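Phosphoribosylformylglycinamidine cyclo-ligase (Thermus thermophilus HB8, PDB 5AVM) probably catalyses the ATP-dependent ring closure of formylglycinamidine ribonucleotide to aminoimidazole ribonucleotide, a step of de novo purine biosynthesis. Local coordinates at residues Leu231-Ile244 with Leu298-Ala312. Numbering follows the deposited sequence.
Sequences LWEAGVELHAAAHI and LGMVLVLPQEAAEEA
A classic beta bulge, in which His239 and Ala240 both face Val303, stands at the start of the antiparallel pairing of edge strand 240-243 with strand 300-304 in the C-terminal domain of this AIR synthase. Val303 O takes two donors, His239 N at 2.9 Å and Ala240 N at 3.0 Å, the latter on a lone pair. Further along, Ala242 and Val301 form a hydrogen-bonded pair. Pro305 CD, at the N-cap of helix 306-313, lies over one face of the His239 ring, 3.5 Å from its centroid, a CH-pi contact displaced toward the rim. His239 NE2 donates to Glu237 OE1 (2.9 Å), which lies near the ring plane and is met from above the carboxylate plane; His239 ND1 is hydrogen-bonded to Asp175 OD2, so both nitrogens fix the ring's rotation. A leucine in place of His239 would probably leave Glu237 and Asp175 without this shared partner and Pro305 without its aromatic cover. With CG1 anti to the backbone N (chi1 -177°), Val236 sets that methyl 3.8 Å from Ala308 CB and its CG2 alongside the Glu311 carboxylate. Leu238 CD1 lies beside Leu304 CD2, the two side chains pointing the same way. At the far end, Ile244 CD1 meets Val301 CG2 at 4.0 Å, and His243 NE2 and ND1 are hydrogen-bonded to His221 and Asp90. Strand 176-181 flanks strand 298-304 on its other side, and helix 225-233 packs through Leu231 on Ala312 of helix 306-313.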
loop_
_atom_site.group_PDB
_atom_site.type_symbol
_atom_site.label_atom_id
_atom_site.label_comp_id
_atom_site.label_asym_id
_atom_site.label_seq_id
_atom_site.Cartn_x
_atom_site.Cartn_y
_atom_site.Cartn_z
ATOM N N LEU B 231 -17.149 -0.917 -24.088
ATOM C CA LEU B 231 -18.045 0.228 -24.050
ATOM C C LEU B 231 -17.317 1.505 -24.452
ATOM O O LEU B 231 -17.895 2.387 -25.083
ATOM C CB LEU B 231 -18.629 0.386 -22.652
ATOM C CG LEU B 231 -19.509 -0.770 -22.186
ATOM C CD1 LEU B 231 -19.832 -0.581 -20.715
ATOM C CD2 LEU B 231 -20.776 -0.830 -23.020
ATOM N N TRP B 232 -16.046 1.606 -24.080
ATOM C CA TRP B 232 -15.272 2.785 -24.436
ATOM C C TRP B 232 -15.070 2.829 -25.950
ATOM O O TRP B 232 -15.307 3.854 -26.590
ATOM C CB TRP B 232 -13.912 2.783 -23.724
ATOM C CG TRP B 232 -13.999 3.034 -22.241
ATOM C CD1 TRP B 232 -14.928 3.799 -21.590
ATOM C CD2 TRP B 232 -13.089 2.568 -21.234
ATOM N NE1 TRP B 232 -14.650 3.840 -20.244
ATOM C CE2 TRP B 232 -13.527 3.094 -19.998
ATOM C CE3 TRP B 232 -11.946 1.759 -21.256
ATOM C CZ2 TRP B 232 -12.862 2.838 -18.795
ATOM C CZ3 TRP B 232 -11.282 1.503 -20.055
ATOM C CH2 TRP B 232 -11.746 2.043 -18.843
ATOM N N GLU B 233 -14.645 1.707 -26.520
ATOM C CA GLU B 233 -14.410 1.637 -27.952
ATOM C C GLU B 233 -15.684 1.889 -28.733
ATOM O O GLU B 233 -15.633 2.256 -29.905
ATOM C CB GLU B 233 -13.827 0.277 -28.325
ATOM C CG GLU B 233 -12.477 0.015 -27.682
ATOM C CD GLU B 233 -11.699 -1.095 -28.367
ATOM O OE1 GLU B 233 -11.471 -0.985 -29.594
ATOM O OE2 GLU B 233 -11.308 -2.068 -27.679
ATOM N N ALA B 234 -16.825 1.703 -28.075
ATOM C CA ALA B 234 -18.123 1.904 -28.712
ATOM C C ALA B 234 -18.726 3.277 -28.401
ATOM O O ALA B 234 -19.821 3.598 -28.863
ATOM C CB ALA B 234 -19.088 0.797 -28.291
ATOM N N GLY B 235 -18.011 4.078 -27.616
ATOM C CA GLY B 235 -18.488 5.409 -27.273
ATOM C C GLY B 235 -19.751 5.479 -26.430
ATOM O O GLY B 235 -20.504 6.450 -26.516
ATOM N N VAL B 236 -19.974 4.461 -25.603
ATOM C CA VAL B 236 -21.153 4.402 -24.743
ATOM C C VAL B 236 -21.070 5.421 -23.605
ATOM O O VAL B 236 -20.091 5.451 -22.864
ATOM C CB VAL B 236 -21.320 2.982 -24.141
ATOM C CG1 VAL B 236 -22.584 2.909 -23.306
ATOM C CG2 VAL B 236 -21.364 1.950 -25.253
ATOM N N GLU B 237 -22.102 6.250 -23.472
ATOM C CA GLU B 237 -22.145 7.271 -22.425
ATOM C C GLU B 237 -22.337 6.678 -21.030
ATOM O O GLU B 237 -23.395 6.118 -20.722
ATOM C CB GLU B 237 -23.276 8.275 -22.692
ATOM C CG GLU B 237 -23.343 9.427 -21.676
ATOM C CD GLU B 237 -24.552 10.350 -21.864
ATOM O OE1 GLU B 237 -24.608 11.396 -21.182
ATOM O OE2 GLU B 237 -25.447 10.037 -22.681
ATOM N N LEU B 238 -21.309 6.802 -20.194
ATOM C CA LEU B 238 -21.354 6.315 -18.818
ATOM C C LEU B 238 -21.288 7.532 -17.909
ATOM O O LEU B 238 -20.507 8.446 -18.162
ATOM C CB LEU B 238 -20.159 5.406 -18.523
ATOM C CG LEU B 238 -20.172 3.952 -19.009
ATOM C CD1 LEU B 238 -21.330 3.225 -18.366
ATOM C CD2 LEU B 238 -20.276 3.889 -20.517
ATOM N N HIS B 239 -22.103 7.552 -16.858
ATOM C CA HIS B 239 -22.101 8.677 -15.926
ATOM C C HIS B 239 -21.280 8.397 -14.678
ATOM O O HIS B 239 -20.369 9.153 -14.338
ATOM C CB HIS B 239 -23.525 9.037 -15.508
ATOM C CG HIS B 239 -24.336 9.648 -16.604
ATOM N ND1 HIS B 239 -25.603 10.148 -16.400
ATOM C CD2 HIS B 239 -24.059 9.839 -17.916
ATOM C CE1 HIS B 239 -26.071 10.622 -17.541
ATOM N NE2 HIS B 239 -25.154 10.447 -18.476
ATOM N N ALA B 240 -21.623 7.315 -13.989
ATOM C CA ALA B 240 -20.922 6.923 -12.781
ATOM C C ALA B 240 -20.833 5.406 -12.740
ATOM O O ALA B 240 -21.321 4.721 -13.636
ATOM C CB ALA B 240 -21.653 7.444 -11.549
ATOM N N ALA B 241 -20.193 4.880 -11.705
ATOM C CA ALA B 241 -20.048 3.442 -11.567
ATOM C C ALA B 241 -19.657 3.146 -10.138
ATOM O O ALA B 241 -19.003 3.959 -9.478
ATOM C CB ALA B 241 -18.985 2.909 -12.532
ATOM N N ALA B 242 -20.074 1.983 -9.659
ATOM C CA ALA B 242 -19.767 1.593 -8.302
ATOM C C ALA B 242 -19.248 0.182 -8.285
ATOM O O ALA B 242 -19.825 -0.705 -8.906
ATOM C CB ALA B 242 -21.009 1.700 -7.429
ATOM N N HIS B 243 -18.131 -0.011 -7.597
ATOM C CA HIS B 243 -17.562 -1.334 -7.447
ATOM C C HIS B 243 -18.177 -1.742 -6.117
ATOM O O HIS B 243 -18.032 -1.020 -5.132
ATOM C CB HIS B 243 -16.046 -1.263 -7.327
ATOM C CG HIS B 243 -15.380 -2.602 -7.353
ATOM N ND1 HIS B 243 -14.137 -2.826 -6.802
ATOM C CD2 HIS B 243 -15.778 -3.787 -7.874
ATOM C CE1 HIS B 243 -13.799 -4.092 -6.980
ATOM N NE2 HIS B 243 -14.778 -4.696 -7.630
ATOM N N ILE B 244 -18.892 -2.866 -6.098
ATOM C CA ILE B 244 -19.557 -3.345 -4.879
ATOM C C ILE B 244 -18.624 -4.211 -4.039
ATOM O O ILE B 244 -18.526 -5.431 -4.221
ATOM C CB ILE B 244 -20.843 -4.140 -5.214
ATOM C CG1 ILE B 244 -21.723 -3.302 -6.150
ATOM C CG2 ILE B 244 -21.596 -4.495 -3.934
ATOM C CD1 ILE B 244 -21.904 -1.857 -5.695
ATOM N N LEU B 298 -23.840 -8.518 -7.498
ATOM C CA LEU B 298 -23.615 -7.204 -8.095
ATOM C C LEU B 298 -22.120 -6.893 -8.031
ATOM O O LEU B 298 -21.644 -6.348 -7.042
ATOM C CB LEU B 298 -24.406 -6.145 -7.326
ATOM C CG LEU B 298 -25.922 -6.373 -7.280
ATOM C CD1 LEU B 298 -26.557 -5.463 -6.271
ATOM C CD2 LEU B 298 -26.514 -6.143 -8.658
ATOM N N GLY B 299 -21.387 -7.260 -9.081
ATOM C CA GLY B 299 -19.955 -7.013 -9.115
ATOM C C GLY B 299 -19.652 -5.539 -9.295
ATOM O O GLY B 299 -18.719 -5.001 -8.694
ATOM N N MET B 300 -20.447 -4.885 -10.138
ATOM C CA MET B 300 -20.306 -3.456 -10.401
ATOM C C MET B 300 -21.638 -2.918 -10.876
ATOM O O MET B 300 -22.360 -3.607 -11.586
ATOM C CB MET B 300 -19.249 -3.184 -11.483
ATOM C CG MET B 300 -17.826 -3.103 -10.968
ATOM S SD MET B 300 -16.787 -2.112 -12.053
ATOM C CE MET B 300 -17.361 -0.487 -11.664
ATOM N N VAL B 301 -21.972 -1.697 -10.475
ATOM C CA VAL B 301 -23.221 -1.082 -10.905
ATOM C C VAL B 301 -22.867 0.141 -11.741
ATOM O O VAL B 301 -22.034 0.956 -11.347
ATOM C CB VAL B 301 -24.104 -0.633 -9.707
ATOM C CG1 VAL B 301 -25.412 -0.036 -10.221
ATOM C CG2 VAL B 301 -24.389 -1.818 -8.783
ATOM N N LEU B 302 -23.491 0.254 -12.907
ATOM C CA LEU B 302 -23.255 1.374 -13.803
ATOM C C LEU B 302 -24.461 2.307 -13.837
ATOM O O LEU B 302 -25.611 1.866 -13.909
ATOM C CB LEU B 302 -22.956 0.858 -15.215
ATOM C CG LEU B 302 -21.521 0.440 -15.555
ATOM C CD1 LEU B 302 -20.903 -0.347 -14.431
ATOM C CD2 LEU B 302 -21.534 -0.383 -16.829
ATOM N N VAL B 303 -24.191 3.603 -13.767
ATOM C CA VAL B 303 -25.237 4.611 -13.817
ATOM C C VAL B 303 -25.030 5.347 -15.136
ATOM O O VAL B 303 -23.996 5.977 -15.352
ATOM C CB VAL B 303 -25.116 5.595 -12.644
ATOM C CG1 VAL B 303 -26.347 6.476 -12.578
ATOM C CG2 VAL B 303 -24.926 4.830 -11.344
ATOM N N LEU B 304 -26.012 5.254 -16.022
ATOM C CA LEU B 304 -25.918 5.880 -17.331
ATOM C C LEU B 304 -27.305 6.094 -17.944
ATOM O O LEU B 304 -28.289 5.509 -17.480
ATOM C CB LEU B 304 -25.077 4.983 -18.255
ATOM C CG LEU B 304 -25.385 3.471 -18.301
ATOM C CD1 LEU B 304 -26.849 3.205 -18.571
ATOM C CD2 LEU B 304 -24.551 2.824 -19.381
ATOM N N PRO B 305 -27.403 6.943 -18.991
ATOM C CA PRO B 305 -28.689 7.203 -19.650
ATOM C C PRO B 305 -29.361 5.884 -20.046
ATOM O O PRO B 305 -28.679 4.887 -20.277
ATOM C CB PRO B 305 -28.282 8.038 -20.860
ATOM C CG PRO B 305 -27.151 8.841 -20.320
ATOM C CD PRO B 305 -26.347 7.803 -19.558
ATOM N N GLN B 306 -30.687 5.875 -20.127
ATOM C CA GLN B 306 -31.399 4.649 -20.478
ATOM C C GLN B 306 -30.963 4.029 -21.809
ATOM O O GLN B 306 -30.798 2.814 -21.901
ATOM C CB GLN B 306 -32.908 4.896 -20.500
ATOM C CG GLN B 306 -33.725 3.632 -20.739
ATOM C CD GLN B 306 -33.690 2.666 -19.558
ATOM O OE1 GLN B 306 -33.679 1.446 -19.740
ATOM N NE2 GLN B 306 -33.690 3.209 -18.342
ATOM N N GLU B 307 -30.768 4.854 -22.834
ATOM C CA GLU B 307 -30.362 4.348 -24.145
ATOM C C GLU B 307 -28.989 3.700 -24.140
ATOM O O GLU B 307 -28.741 2.761 -24.897
ATOM C CB GLU B 307 -30.376 5.476 -25.184
ATOM C CG GLU B 307 -29.988 5.049 -26.617
ATOM C CD GLU B 307 -28.501 5.227 -26.933
ATOM O OE1 GLU B 307 -27.661 4.544 -26.310
ATOM O OE2 GLU B 307 -28.174 6.053 -27.812
ATOM N N ALA B 308 -28.099 4.213 -23.293
ATOM C CA ALA B 308 -26.733 3.699 -23.200
ATOM C C ALA B 308 -26.702 2.264 -22.697
ATOM O O ALA B 308 -25.944 1.439 -23.207
ATOM C CB ALA B 308 -25.893 4.598 -22.297
ATOM N N ALA B 309 -27.523 1.970 -21.694
ATOM C CA ALA B 309 -27.602 0.624 -21.144
ATOM C C ALA B 309 -27.917 -0.345 -22.286
ATOM O O ALA B 309 -27.261 -1.377 -22.442
ATOM C CB ALA B 309 -28.690 0.560 -20.086
ATOM N N GLU B 310 -28.921 0.010 -23.087
ATOM C CA GLU B 310 -29.340 -0.800 -24.229
ATOM C C GLU B 310 -28.170 -1.133 -25.144
ATOM O O GLU B 310 -27.914 -2.300 -25.434
ATOM C CB GLU B 310 -30.422 -0.065 -25.036
ATOM C CG GLU B 310 -31.859 -0.479 -24.734
ATOM C CD GLU B 310 -32.268 -0.201 -23.301
ATOM O OE1 GLU B 310 -32.166 0.966 -22.870
ATOM O OE2 GLU B 310 -32.696 -1.149 -22.607
ATOM N N GLU B 311 -27.470 -0.101 -25.604
ATOM C CA GLU B 311 -26.322 -0.270 -26.494
ATOM C C GLU B 311 -25.234 -1.106 -25.816
ATOM O O GLU B 311 -24.471 -1.818 -26.475
ATOM C CB GLU B 311 -25.770 1.110 -26.891
ATOM C CG GLU B 311 -24.425 1.090 -27.620
ATOM C CD GLU B 311 -23.899 2.491 -27.950
ATOM O OE1 GLU B 311 -24.017 3.400 -27.096
ATOM O OE2 GLU B 311 -23.356 2.679 -29.061
ATOM N N ALA B 312 -25.186 -1.017 -24.491
ATOM C CA ALA B 312 -24.203 -1.746 -23.700
ATOM C C ALA B 312 -24.542 -3.231 -23.563
ATOM O O ALA B 312 -23.685 -4.087 -23.760
ATOM C CB ALA B 312 -24.079 -1.106 -22.320
HETATM O O HOH W 1 -24.618 6.142 -25.575
HETATM O O HOH W 2 -17.541 -6.614 -6.958
#